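Local structure of putative mandelate racemase (Salmonella typhimurium, 2O56) at residues T7-I12 with A64-M69; K24-V29 with G51-I56; F41-L46 with D296-G301; I94-M99 with I275-G280; V320-C325 with H336-I341. The protein is of unknown specificity but binds magnesium and, as a member of the enolase superfamily, probably acts as a hydro-lyase (dehydratase). All blocks are in the same frame, centred on the assembly; numbering follows the deposited sequence. Where two conformers were deposited one is given.

Interaction 1 (T7-I12 with A64-M69); sequences TSVDII and AIIIGM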
# COMPACT_ATOMS: atom_id res chain seq x y z
N THR A 7 3.54 -45.48 -24.66
CA THR A 7 3.71 -46.90 -24.34
C THR A 7 4.82 -47.15 -23.33
O THR A 7 4.74 -48.06 -22.51
CB THR A 7 3.89 -47.77 -25.61
OG1 THR A 7 4.91 -47.19 -26.44
CG2 THR A 7 2.60 -47.84 -26.39
N SER A 8 5.86 -46.31 -23.39
CA SER A 8 6.95 -46.38 -22.43
C SER A 8 7.74 -45.07 -22.41
O SER A 8 7.64 -44.26 -23.34
CB SER A 8 7.91 -47.53 -22.80
OG SER A 8 8.66 -47.18 -23.95
N VAL A 9 8.51 -44.86 -21.34
CA VAL A 9 9.37 -43.69 -21.23
C VAL A 9 10.74 -44.17 -20.78
O VAL A 9 10.84 -44.91 -19.81
CB VAL A 9 8.83 -42.65 -20.18
CG1 VAL A 9 9.77 -41.43 -20.12
CG2 VAL A 9 7.43 -42.20 -20.52
N ASP A 10 11.78 -43.76 -21.49
CA ASP A 10 13.14 -44.05 -21.10
C ASP A 10 13.71 -42.82 -20.46
O ASP A 10 13.59 -41.72 -21.01
CB ASP A 10 13.98 -44.45 -22.32
CG ASP A 10 13.35 -45.57 -23.11
OD1 ASP A 10 13.25 -46.70 -22.58
OD2 ASP A 10 12.92 -45.34 -24.27
N ILE A 11 14.31 -42.99 -19.30
CA ILE A 11 14.99 -41.89 -18.62
C ILE A 11 16.49 -42.16 -18.70
O ILE A 11 17.00 -43.11 -18.10
CB ILE A 11 14.47 -41.72 -17.17
CG1 ILE A 11 12.96 -41.49 -17.19
CG2 ILE A 11 15.14 -40.51 -16.53
CD1 ILE A 11 12.10 -42.73 -17.04
N ILE A 12 17.18 -41.31 -19.47
CA ILE A 12 18.54 -41.59 -19.94
C ILE A 12 19.60 -40.73 -19.24
O ILE A 12 19.57 -39.50 -19.30
CB ILE A 12 18.63 -41.42 -21.49
CG1 ILE A 12 17.63 -42.36 -22.18
CG2 ILE A 12 20.05 -41.68 -22.01
CD1 ILE A 12 17.23 -41.97 -23.57
N ALA A 64 5.47 -42.74 -14.73
CA ALA A 64 4.44 -43.70 -14.31
C ALA A 64 3.03 -43.19 -14.50
O ALA A 64 2.13 -43.98 -14.77
CB ALA A 64 4.65 -44.13 -12.86
N ILE A 65 2.82 -41.89 -14.35
CA ILE A 65 1.46 -41.36 -14.36
C ILE A 65 0.95 -40.97 -15.74
O ILE A 65 -0.25 -40.74 -15.91
CB ILE A 65 1.20 -40.25 -13.29
CG1 ILE A 65 1.80 -38.91 -13.70
CG2 ILE A 65 1.74 -40.67 -11.92
CD1 ILE A 65 1.15 -37.72 -13.00
N ILE A 66 1.85 -40.93 -16.73
CA ILE A 66 1.47 -40.59 -18.09
C ILE A 66 1.42 -41.77 -19.10
O ILE A 66 0.98 -41.59 -20.24
CB ILE A 66 2.37 -39.46 -18.64
CG1 ILE A 66 3.74 -40.01 -19.02
CG2 ILE A 66 2.44 -38.31 -17.61
CD1 ILE A 66 4.68 -39.00 -19.58
N ILE A 67 1.88 -42.94 -18.70
CA ILE A 67 1.81 -44.14 -19.55
C ILE A 67 0.33 -44.34 -19.89
O ILE A 67 -0.50 -44.25 -19.00
CB ILE A 67 2.33 -45.40 -18.80
CG1 ILE A 67 3.76 -45.18 -18.28
CG2 ILE A 67 2.25 -46.62 -19.67
CD1 ILE A 67 4.77 -44.92 -19.38
N GLY A 68 0.01 -44.57 -21.16
CA GLY A 68 -1.38 -44.80 -21.55
C GLY A 68 -2.10 -43.54 -21.97
O GLY A 68 -3.17 -43.62 -22.55
N MET A 69 -1.51 -42.36 -21.70
CA MET A 69 -2.16 -41.09 -22.05
C MET A 69 -1.86 -40.74 -23.51
O MET A 69 -0.87 -41.18 -24.06
CB MET A 69 -1.71 -39.93 -21.13
CG MET A 69 -2.05 -40.15 -19.65
SD MET A 69 -1.75 -38.74 -18.57
CE MET A 69 -3.22 -37.74 -18.95
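Met-69 N gives a hydrogen bond of 3.0 Å to the carbonyl O of Ile-66, closing the type II turn from Ile-66 to Met-69, whose Ile-66 and Ile-67 pack on strand 6-13 at Val-9 and Ser-8. No hydrogen bond runs from one segment to the other, so the meeting itself is apolar. Ile-67 carries most of it. Its CG1 lies beside the backbone N and opposite the carbonyl carbon (chi1 -56°), and the chain bends again at chi2, which brings the tip over the strand. There the single methyl CD1 serves two partners, Val-9 CG2 at 4.0 Å and the backbone CA of Ser-8 at 4.0 Å, while the branch methyl CG2 stands 4.0 Å from the carbonyl O of Thr-7. The Val-9 and Ile-67 side chains cross obliquely.

The setting is the N-terminal capping domain of the enolase fold, in which an antiparallel sheet is covered by helices. Here the last turn of helix 52-66 and the bend after it close over the start of strand 6-13. Thr-7 and Ser-8 both pair with Asn-33, forming a classic beta bulge. Ser-8 OG hydrogen-bonds to the side-chain amide of the same Asn-33, so its polar end is tied within the sheet, and it is its backbone CA that meets the Ile-67 methyl.

A second apolar touch is looser: Val-9 CG2 also approaches Ile-66 CD1, at 4.3 Å. Ile-66 and Met-69 continue onto Ile-77 of helix 74-83, while Val-9 also packs on Ser-63 of helix 52-66.

Interaction 2 (K24-V29 with G51-I56); sequences KWRPVV and GASAGI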
# COMPACT_ATOMS: atom_id res chain seq x y z
N LYS A 24 30.76 -31.95 -11.74
CA LYS A 24 30.55 -32.93 -12.80
C LYS A 24 29.48 -32.49 -13.81
O LYS A 24 28.89 -31.41 -13.69
CB LYS A 24 30.18 -34.28 -12.20
CG LYS A 24 30.78 -35.48 -12.91
CD LYS A 24 32.26 -35.62 -12.62
CE LYS A 24 33.04 -35.94 -13.89
NZ LYS A 24 33.24 -34.73 -14.74
N TRP A 25 29.24 -33.35 -14.80
CA TRP A 25 28.34 -33.04 -15.89
C TRP A 25 27.39 -34.19 -16.10
O TRP A 25 27.80 -35.31 -16.42
CB TRP A 25 29.13 -32.79 -17.18
CG TRP A 25 28.28 -32.24 -18.30
CD1 TRP A 25 28.03 -32.83 -19.50
CD2 TRP A 25 27.59 -30.98 -18.32
NE1 TRP A 25 27.22 -32.03 -20.27
CE2 TRP A 25 26.94 -30.88 -19.57
CE3 TRP A 25 27.47 -29.92 -17.41
CZ2 TRP A 25 26.16 -29.78 -19.92
CZ3 TRP A 25 26.71 -28.83 -17.76
CH2 TRP A 25 26.06 -28.76 -19.01
N ARG A 26 26.10 -33.94 -15.90
CA ARG A 26 25.11 -35.00 -16.00
C ARG A 26 23.86 -34.60 -16.75
O ARG A 26 22.81 -34.45 -16.15
CB ARG A 26 24.75 -35.54 -14.61
CG ARG A 26 25.64 -36.67 -14.15
CD ARG A 26 25.15 -37.26 -12.85
NE ARG A 26 24.37 -38.47 -13.06
CZ ARG A 26 23.66 -39.09 -12.11
NH1 ARG A 26 23.63 -38.61 -10.88
NH2 ARG A 26 22.98 -40.19 -12.40
N PRO A 27 23.97 -34.45 -18.09
CA PRO A 27 22.76 -34.28 -18.86
C PRO A 27 21.86 -35.50 -18.76
O PRO A 27 22.33 -36.63 -18.70
CB PRO A 27 23.28 -34.12 -20.30
CG PRO A 27 24.64 -34.69 -20.29
CD PRO A 27 25.17 -34.42 -18.93
N VAL A 28 20.56 -35.25 -18.71
CA VAL A 28 19.57 -36.31 -18.53
C VAL A 28 18.44 -36.09 -19.52
O VAL A 28 17.90 -35.00 -19.64
CB VAL A 28 19.04 -36.32 -17.08
CG1 VAL A 28 17.77 -37.13 -16.96
CG2 VAL A 28 20.10 -36.86 -16.14
N VAL A 29 18.08 -37.16 -20.23
CA VAL A 29 17.14 -37.07 -21.32
C VAL A 29 15.91 -37.94 -21.06
O VAL A 29 16.01 -39.05 -20.53
CB VAL A 29 17.84 -37.41 -22.67
CG1 VAL A 29 16.85 -37.77 -23.74
CG2 VAL A 29 18.73 -36.24 -23.11
N GLY A 51 21.95 -32.45 -7.63
CA GLY A 51 20.55 -32.85 -7.84
C GLY A 51 20.16 -33.71 -9.03
O GLY A 51 19.03 -34.20 -9.07
N ALA A 52 21.06 -33.92 -9.99
CA ALA A 52 20.77 -34.79 -11.16
C ALA A 52 20.17 -36.19 -10.88
O ALA A 52 19.24 -36.61 -11.58
CB ALA A 52 21.98 -34.88 -12.10
N SER A 53 20.63 -36.89 -9.85
CA SER A 53 20.00 -38.17 -9.46
C SER A 53 18.55 -38.00 -9.08
O SER A 53 17.73 -38.88 -9.35
CB SER A 53 20.74 -38.88 -8.30
OG SER A 53 22.14 -38.98 -8.54
N ALA A 54 18.23 -36.87 -8.43
CA ALA A 54 16.86 -36.55 -8.04
C ALA A 54 16.00 -36.33 -9.28
O ALA A 54 14.84 -36.79 -9.35
CB ALA A 54 16.85 -35.30 -7.17
N GLY A 55 16.57 -35.64 -10.26
CA GLY A 55 15.89 -35.40 -11.51
C GLY A 55 15.50 -36.68 -12.23
O GLY A 55 14.41 -36.75 -12.80
N ILE A 56 16.41 -37.67 -12.20
CA ILE A 56 16.17 -39.00 -12.77
C ILE A 56 15.00 -39.72 -12.09
O ILE A 56 14.09 -40.21 -12.77
CB ILE A 56 17.46 -39.89 -12.71
CG1 ILE A 56 18.47 -39.41 -13.73
CG2 ILE A 56 17.14 -41.35 -13.01
CD1 ILE A 56 19.89 -39.79 -13.38
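Arg-26 meets the first turn of helix 52-66 through both its aliphatic part and its guanidinium. Its CB rests on Ala-52 CB at 3.8 Å, and the same methyl also touches CD of the arginine. Beyond CD the chain bends at chi3 (98°), which sets the guanidinium with the carbonyl carbon of Ala-52 over one of its faces. At the edge, NH1 donates to Ser-53 OG across 2.8 Å with an N-H...O angle of 148°; the oxygen sits only 9° out of the guanidinium plane. NH2 turns to Asp-13 in a salt bridge, so two different groups hold the flat end and fix its rotation. Ile-56 CD1 approaches NH2 obliquely, at a close 3.3 Å. Ser-53 OG has a further hydrogen bond, to Asp-61 of the second subunit, which links the arginine to the interface between chains.

Two residues on, Val-28 points toward the helix, and both its methyls touch Ile-56: Val-28 CG2 lies 3.9 Å and Val-28 CG1 4.0 Å from Ile-56 CG1, and the two side chains cross at about a right angle. Valine and arginine thus share one isoleucine, whose CD1 touches Val-28 CG2 as well as Arg-26 NH2.

The helix begins right after Gly-51, its N-cap residue, and lies on one face of the antiparallel sheet of the capping domain. Val-28 pairs by its backbone with Val-44 of strand 39-44 and Val-29 with Ile-12 of strand 6-13, while Ile-56 reaches across to Ile-11 and Asp-13; Ala-54 packs on Ala-54 of the second subunit.

Interaction 3 (F41-L46 with D296-G301); sequences FGEVGL and DICTCG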
# COMPACT_ATOMS: atom_id res chain seq x y z
N PHE A 41 11.92 -36.37 -27.65
CA PHE A 41 13.10 -36.18 -26.80
C PHE A 41 13.03 -34.86 -25.99
O PHE A 41 12.74 -33.79 -26.54
CB PHE A 41 14.38 -36.20 -27.65
CG PHE A 41 14.76 -37.55 -28.21
CD1 PHE A 41 15.83 -38.27 -27.66
CD2 PHE A 41 14.09 -38.10 -29.30
CE1 PHE A 41 16.20 -39.51 -28.18
CE2 PHE A 41 14.45 -39.33 -29.83
CZ PHE A 41 15.51 -40.03 -29.28
N GLY A 42 13.32 -34.96 -24.70
CA GLY A 42 13.37 -33.81 -23.81
C GLY A 42 14.59 -33.89 -22.92
O GLY A 42 15.25 -34.92 -22.85
N GLU A 43 14.91 -32.79 -22.26
CA GLU A 43 16.05 -32.75 -21.39
C GLU A 43 15.65 -32.23 -20.00
O GLU A 43 14.82 -31.33 -19.88
CB GLU A 43 17.13 -31.86 -22.03
CG GLU A 43 18.37 -31.81 -21.22
CD GLU A 43 19.53 -31.29 -21.99
OE1 GLU A 43 19.45 -31.29 -23.23
OE2 GLU A 43 20.53 -30.88 -21.35
N VAL A 44 16.21 -32.85 -18.96
CA VAL A 44 15.97 -32.45 -17.57
C VAL A 44 17.14 -31.55 -17.18
O VAL A 44 18.27 -32.03 -17.10
CB VAL A 44 15.95 -33.67 -16.62
CG1 VAL A 44 15.83 -33.25 -15.15
CG2 VAL A 44 14.83 -34.65 -17.02
N GLY A 45 16.87 -30.27 -16.96
CA GLY A 45 17.95 -29.28 -16.85
C GLY A 45 18.58 -29.15 -15.47
O GLY A 45 18.45 -28.10 -14.81
N LEU A 46 19.26 -30.21 -15.04
CA LEU A 46 19.96 -30.25 -13.76
C LEU A 46 21.39 -30.78 -13.96
O LEU A 46 21.93 -31.48 -13.10
CB LEU A 46 19.19 -31.16 -12.77
CG LEU A 46 17.79 -30.70 -12.31
CD1 LEU A 46 17.09 -31.80 -11.51
CD2 LEU A 46 17.89 -29.41 -11.46
N ASP A 296 14.90 -21.26 -17.95
CA ASP A 296 15.50 -22.39 -18.66
C ASP A 296 14.34 -23.32 -19.02
O ASP A 296 13.60 -23.73 -18.15
CB ASP A 296 16.49 -23.06 -17.69
CG ASP A 296 17.29 -24.21 -18.33
OD1 ASP A 296 16.70 -25.13 -18.91
OD2 ASP A 296 18.53 -24.22 -18.20
N ILE A 297 14.17 -23.64 -20.30
CA ILE A 297 13.04 -24.47 -20.72
C ILE A 297 13.12 -25.86 -20.08
O ILE A 297 12.10 -26.47 -19.83
CB ILE A 297 12.88 -24.52 -22.28
CG1 ILE A 297 12.47 -23.16 -22.82
CG2 ILE A 297 11.83 -25.57 -22.74
CD1 ILE A 297 12.86 -22.92 -24.28
N CYS A 298 14.33 -26.32 -19.79
CA CYS A 298 14.57 -27.68 -19.27
C CYS A 298 14.49 -27.75 -17.75
O CYS A 298 14.46 -28.85 -17.18
CB CYS A 298 15.94 -28.19 -19.73
SG CYS A 298 16.18 -28.27 -21.52
N THR A 299 14.45 -26.59 -17.10
CA THR A 299 14.29 -26.51 -15.61
C THR A 299 12.97 -25.89 -15.18
O THR A 299 12.38 -26.31 -14.20
CB THR A 299 15.46 -25.72 -14.92
OG1 THR A 299 16.73 -26.11 -15.48
CG2 THR A 299 15.50 -25.99 -13.41
N CYS A 300 12.51 -24.86 -15.89
CA CYS A 300 11.50 -23.97 -15.33
C CYS A 300 10.09 -24.20 -15.83
O CYS A 300 9.19 -23.37 -15.62
CB CYS A 300 11.92 -22.52 -15.51
SG CYS A 300 13.60 -22.23 -14.84
N GLY A 301 9.87 -25.34 -16.49
CA GLY A 301 8.51 -25.84 -16.68
C GLY A 301 8.24 -26.49 -18.03
O GLY A 301 7.17 -27.06 -18.24
O HOH W 1 19.90 -26.15 -16.35
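Cys-298 and Thr-299 both bind Gly-45, the centre of an inverse gamma turn in the chain after Glu-43. This is where the capping domain meets the barrel: the partner loop runs from strand 292-293 into helix 302-314 of the barrel. With its SG beside the backbone N and opposite the carbonyl carbon (chi1 -59°), Cys-298 lies against the backbone of Glu-43, CB 3.3 Å from Glu-43 O and SG 3.7 Å from Glu-43 CB. That carbonyl, Glu-43 O, is buried here and finds no polar partner in the model. The Glu-43 side chain extends past the sulfur, and its carboxylate accepts from the backbone N atoms of Gly-327 and Ser-330, around the start of helix 328-340.

Thr-299 meets the carbonyl end of the same glycine. Its OG1 donates to Gly-45 O across 2.7 Å, in the carbonyl plane and on a lone pair. The backbone bond from Gly-45 N to Cys-298 O, at 2.8 Å, is of a different kind, for the donor stands 60° out of the plane of that carbonyl. Gly-45 is therefore gripped at both its N and its O by successive residues of the loop. Water 1 adds a weak bond to Gly-45 O and a sound one to Asp-296 OD2. The other carboxylate oxygen shapes the loop in an Asx turn: Asp-296 OD1 accepts from Cys-298 N at 2.8 Å, nearly along its own C-O axis.

Interaction 4 (I94-M99 with I275-G280); sequences IFSAAM and IYWRWG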
# COMPACT_ATOMS: atom_id res chain seq x y z
N ILE A 94 13.74 -29.40 -8.67
CA ILE A 94 13.80 -30.81 -9.09
C ILE A 94 12.47 -31.26 -9.70
O ILE A 94 12.45 -31.89 -10.78
CB ILE A 94 14.09 -31.75 -7.91
CG1 ILE A 94 15.29 -31.26 -7.10
CG2 ILE A 94 14.20 -33.24 -8.40
CD1 ILE A 94 16.60 -31.03 -7.88
N PHE A 95 11.38 -30.94 -9.02
CA PHE A 95 10.07 -31.30 -9.53
C PHE A 95 9.83 -30.72 -10.93
O PHE A 95 9.50 -31.44 -11.87
CB PHE A 95 8.96 -30.83 -8.58
CG PHE A 95 7.68 -31.55 -8.81
CD1 PHE A 95 7.35 -32.64 -8.04
CD2 PHE A 95 6.83 -31.19 -9.85
CE1 PHE A 95 6.19 -33.33 -8.27
CE2 PHE A 95 5.65 -31.91 -10.08
CZ PHE A 95 5.35 -32.96 -9.28
N SER A 96 10.07 -29.41 -11.05
CA SER A 96 9.89 -28.66 -12.28
C SER A 96 10.76 -29.17 -13.42
O SER A 96 10.27 -29.31 -14.54
CB SER A 96 10.22 -27.20 -12.05
OG SER A 96 10.02 -26.46 -13.23
N ALA A 97 12.03 -29.44 -13.15
CA ALA A 97 12.97 -29.90 -14.18
C ALA A 97 12.58 -31.26 -14.77
O ALA A 97 12.73 -31.51 -15.97
CB ALA A 97 14.41 -29.92 -13.66
N ALA A 98 12.05 -32.14 -13.93
CA ALA A 98 11.50 -33.40 -14.43
C ALA A 98 10.23 -33.24 -15.26
O ALA A 98 10.10 -33.90 -16.29
CB ALA A 98 11.29 -34.39 -13.31
N MET A 99 9.31 -32.38 -14.83
CA MET A 99 8.14 -31.98 -15.62
C MET A 99 8.56 -31.46 -16.98
O MET A 99 7.91 -31.74 -17.98
CB MET A 99 7.36 -30.87 -14.92
CG MET A 99 6.38 -31.34 -13.86
SD MET A 99 5.70 -29.90 -13.02
CE MET A 99 4.27 -29.56 -14.05
N ILE A 275 13.88 -19.60 -11.00
CA ILE A 275 12.50 -19.19 -10.77
C ILE A 275 11.61 -20.02 -11.72
O ILE A 275 11.86 -20.09 -12.92
CB ILE A 275 12.35 -17.70 -11.14
CG1 ILE A 275 13.31 -16.82 -10.33
CG2 ILE A 275 10.95 -17.24 -10.90
CD1 ILE A 275 13.29 -15.29 -10.77
N TYR A 276 10.59 -20.66 -11.17
CA TYR A 276 9.88 -21.71 -11.89
C TYR A 276 8.40 -21.41 -12.06
O TYR A 276 7.73 -21.01 -11.10
CB TYR A 276 10.06 -23.07 -11.18
CG TYR A 276 11.44 -23.29 -10.65
CD1 TYR A 276 12.54 -23.29 -11.51
CD2 TYR A 276 11.66 -23.47 -9.29
CE1 TYR A 276 13.83 -23.47 -11.04
CE2 TYR A 276 12.96 -23.64 -8.81
CZ TYR A 276 14.03 -23.64 -9.70
OH TYR A 276 15.31 -23.85 -9.24
N TRP A 277 7.91 -21.63 -13.28
CA TRP A 277 6.48 -21.54 -13.65
C TRP A 277 5.97 -20.10 -13.65
O TRP A 277 6.66 -19.19 -13.20
CB TRP A 277 5.58 -22.47 -12.82
CG TRP A 277 6.06 -23.90 -12.66
CD1 TRP A 277 6.96 -24.56 -13.43
CD2 TRP A 277 5.62 -24.83 -11.67
NE1 TRP A 277 7.13 -25.85 -12.96
CE2 TRP A 277 6.31 -26.04 -11.89
CE3 TRP A 277 4.71 -24.75 -10.60
CZ2 TRP A 277 6.13 -27.16 -11.08
CZ3 TRP A 277 4.52 -25.88 -9.80
CH2 TRP A 277 5.23 -27.07 -10.05
N ARG A 278 4.78 -19.90 -14.20
CA ARG A 278 4.13 -18.59 -14.12
C ARG A 278 4.08 -18.10 -12.65
O ARG A 278 4.31 -16.94 -12.37
CB ARG A 278 2.68 -18.72 -14.62
CG ARG A 278 2.49 -18.76 -16.14
CD ARG A 278 1.10 -19.33 -16.45
NE ARG A 278 1.04 -20.78 -16.23
CZ ARG A 278 -0.06 -21.53 -16.33
NH1 ARG A 278 -1.21 -20.96 -16.64
NH2 ARG A 278 -0.02 -22.84 -16.12
N TRP A 279 3.73 -19.01 -11.73
CA TRP A 279 3.63 -18.67 -10.31
C TRP A 279 4.96 -18.10 -9.74
O TRP A 279 4.95 -17.16 -8.93
CB TRP A 279 3.17 -19.89 -9.52
CG TRP A 279 1.76 -20.31 -9.84
CD1 TRP A 279 0.62 -19.96 -9.15
CD2 TRP A 279 1.34 -21.20 -10.89
NE1 TRP A 279 -0.49 -20.59 -9.71
CE2 TRP A 279 -0.08 -21.34 -10.78
CE3 TRP A 279 2.02 -21.90 -11.90
CZ2 TRP A 279 -0.83 -22.13 -11.67
CZ3 TRP A 279 1.27 -22.67 -12.79
CH2 TRP A 279 -0.14 -22.79 -12.65
N GLY A 280 6.08 -18.65 -10.18
CA GLY A 280 7.37 -18.22 -9.64
C GLY A 280 7.76 -16.85 -10.16
O GLY A 280 8.41 -16.07 -9.45
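The indole of Trp-277 is met from helix 93-114 by three side chains, one at its edge and two obliquely. Phe-95 CD2 is the one at the edge, near the indole plane, 4.3 Å from Trp-277 CZ2, although relative to the phenylalanine ring the approach is oblique. Ser-96 OG and Met-99 SD are the oblique pair, and Trp-78 of helix 74-83 makes an edge-to-face ring contact with the same indole.

The polar element is a bent, weak hydrogen bond: Trp-277 NE1 donates to Ser-96 OG at 3.0 Å, with an N-H...O angle of 125°. The serine oxygen stands opposite its backbone N (chi1 -179°), which brings it within bonding distance of the indole N-H, and its stronger partner is the carbonyl O of Thr-299. That oxygen thus serves a ring N-H and a loop carbonyl together, while Tyr-276 CB packs against it at 4.0 Å.

In one of its two conformers Met-99 SD makes a doubtful Met-aromatic contact, oblique to the six-membered ring of Trp-277.

Tyr-276 and Trp-277 lie between strand 269-271 and the body of the following helix, with the Tyr-276 side chain about 7 Å from that of the magnesium ligand Glu-273. A cap helix packed in this way against a loop that follows a barrel strand is part of the cap-barrel interface of the enolase fold.

Interaction 5 (V320-C325 with H336-I341); sequences VQIHVC and HMETAI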
# COMPACT_ATOMS: atom_id res chain seq x y z
N VAL A 320 13.31 -11.46 -22.94
CA VAL A 320 13.59 -12.83 -22.56
C VAL A 320 14.93 -13.25 -23.13
O VAL A 320 15.18 -13.11 -24.33
CB VAL A 320 12.51 -13.78 -23.06
CG1 VAL A 320 12.80 -15.21 -22.63
CG2 VAL A 320 11.12 -13.33 -22.57
N GLN A 321 15.79 -13.76 -22.25
CA GLN A 321 16.95 -14.52 -22.65
C GLN A 321 16.82 -15.90 -22.02
O GLN A 321 17.03 -16.03 -20.82
CB GLN A 321 18.23 -13.85 -22.10
CG GLN A 321 19.49 -14.70 -22.36
CD GLN A 321 20.28 -15.00 -21.11
OE1 GLN A 321 20.91 -14.11 -20.52
NE2 GLN A 321 20.29 -16.26 -20.72
N ILE A 322 16.46 -16.91 -22.80
CA ILE A 322 16.38 -18.28 -22.28
C ILE A 322 17.70 -18.66 -21.64
O ILE A 322 18.77 -18.41 -22.20
CB ILE A 322 15.96 -19.30 -23.39
CG1 ILE A 322 14.61 -18.92 -24.00
CG2 ILE A 322 15.81 -20.73 -22.82
CD1 ILE A 322 13.46 -18.90 -23.00
N HIS A 323 17.64 -19.20 -20.43
CA HIS A 323 18.82 -19.77 -19.81
C HIS A 323 19.15 -21.10 -20.47
O HIS A 323 18.31 -21.99 -20.53
CB HIS A 323 18.64 -19.98 -18.30
CG HIS A 323 19.79 -20.70 -17.67
ND1 HIS A 323 19.80 -22.07 -17.49
CD2 HIS A 323 20.99 -20.26 -17.24
CE1 HIS A 323 20.95 -22.43 -16.95
NE2 HIS A 323 21.69 -21.35 -16.78
N VAL A 324 20.37 -21.23 -20.99
CA VAL A 324 20.79 -22.48 -21.62
C VAL A 324 22.11 -22.95 -21.01
O VAL A 324 23.15 -22.33 -21.22
CB VAL A 324 20.95 -22.34 -23.16
CG1 VAL A 324 21.33 -23.68 -23.79
CG2 VAL A 324 19.66 -21.85 -23.80
N CYS A 325 22.05 -24.07 -20.29
CA CYS A 325 23.27 -24.78 -19.87
C CYS A 325 23.03 -26.28 -19.81
O CYS A 325 22.95 -26.88 -18.73
CB CYS A 325 23.76 -24.25 -18.51
SG CYS A 325 25.48 -24.71 -18.11
N HIS A 336 13.93 -22.47 -30.83
CA HIS A 336 12.53 -22.44 -31.20
C HIS A 336 11.70 -21.42 -30.43
O HIS A 336 10.89 -20.68 -31.01
CB HIS A 336 11.92 -23.84 -31.03
CG HIS A 336 12.38 -24.84 -32.06
ND1 HIS A 336 11.93 -24.82 -33.36
CD2 HIS A 336 13.25 -25.87 -31.98
CE1 HIS A 336 12.51 -25.79 -34.04
NE2 HIS A 336 13.31 -26.45 -33.22
N MET A 337 11.87 -21.38 -29.12
CA MET A 337 11.11 -20.43 -28.29
C MET A 337 11.54 -19.03 -28.68
O MET A 337 10.70 -18.16 -28.91
CB MET A 337 11.41 -20.67 -26.81
CG MET A 337 10.51 -19.87 -25.81
SD MET A 337 8.80 -20.41 -25.77
CE MET A 337 8.95 -22.00 -24.97
N GLU A 338 12.84 -18.81 -28.77
CA GLU A 338 13.37 -17.48 -29.02
C GLU A 338 13.03 -16.97 -30.43
O GLU A 338 13.08 -15.77 -30.69
CB GLU A 338 14.88 -17.47 -28.77
CG GLU A 338 15.22 -17.71 -27.30
CD GLU A 338 16.70 -17.96 -27.05
OE1 GLU A 338 17.36 -18.58 -27.90
OE2 GLU A 338 17.19 -17.54 -25.97
N THR A 339 12.68 -17.90 -31.33
CA THR A 339 12.29 -17.55 -32.69
C THR A 339 10.88 -17.03 -32.74
O THR A 339 10.59 -16.09 -33.48
CB THR A 339 12.43 -18.78 -33.65
OG1 THR A 339 13.79 -19.16 -33.71
CG2 THR A 339 11.97 -18.46 -35.06
N ALA A 340 10.00 -17.66 -31.95
CA ALA A 340 8.57 -17.37 -31.98
C ALA A 340 8.14 -16.15 -31.15
O ALA A 340 7.26 -15.39 -31.55
CB ALA A 340 7.80 -18.60 -31.51
N ILE A 341 8.72 -16.00 -29.96
CA ILE A 341 8.23 -14.97 -29.03
C ILE A 341 8.57 -13.55 -29.52
O ILE A 341 9.66 -13.32 -30.08
CB ILE A 341 8.75 -15.19 -27.58
CG1 ILE A 341 10.28 -15.16 -27.55
CG2 ILE A 341 8.24 -16.52 -27.00
CD1 ILE A 341 10.85 -15.02 -26.14
O HOH W 2 19.42 -18.40 -24.68
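Strand 319-320, the loop carrying Ile-322 and helix 328-340 form a beta-alpha unit of the barrel, in which the helix folds back against the strand that precedes it. The close apolar packing has two parts. Ile-341 sends CD1 onto Val-320 CB at 3.7 Å, the two side chains crossing at about a right angle; its CG1 occupies the crowded position between backbone N and carbonyl carbon (chi1 60°), which lets CD1 reach Val-320. Ile-322 CG1 lies 3.6 Å from Glu-338 CG, so the aliphatic part of the glutamate packs against the isoleucine. Ile-322 CD1 and Met-337 CG, 4.2 Å apart, meet less closely.

The other side of Ile-322 is polar and holds a water, though the contact as a whole is buried. Ile-322 N makes only a weak bond to Glu-338 OE2 (3.3 Å), while OE1 of that carboxylate is bonded to His-347. Gln-321, whose OE1 pairs with Tyr-245, Tyr-133 and Gln-294, turns its NE2 back to Ile-322 O in a nearly straight bond (177°), arriving above the carbonyl plane. Water 2 joins the two segments, donating to Ile-322 O at 2.6 Å and to Glu-338 OE2 at 2.7 Å.

In the fold
The five contacts run from the outer end of the capping domain to the metal site. Interactions 1 and 2 lie within the cap, away from the metal, and share helix 52-66; interactions 3 and 4 join cap to barrel with centres only 9 Å apart, and interaction 5 is wholly barrel. Probable hydrogen bonds tie neighbours together: Trp-277 N to Cys-300 O (3.2 Å) between 3 and 4, and Asp-296 OD2 to His-323 ND1 (2.6 Å) between 3 and 5. The latter is consistent with the His-Asp dyad of mandelate racemase, though its role here is inferred. Nearness to magnesium rises inward: about 12 Å from the Tyr-276 side chain, 11 Å from Thr-299 and 7 Å from Gln-321.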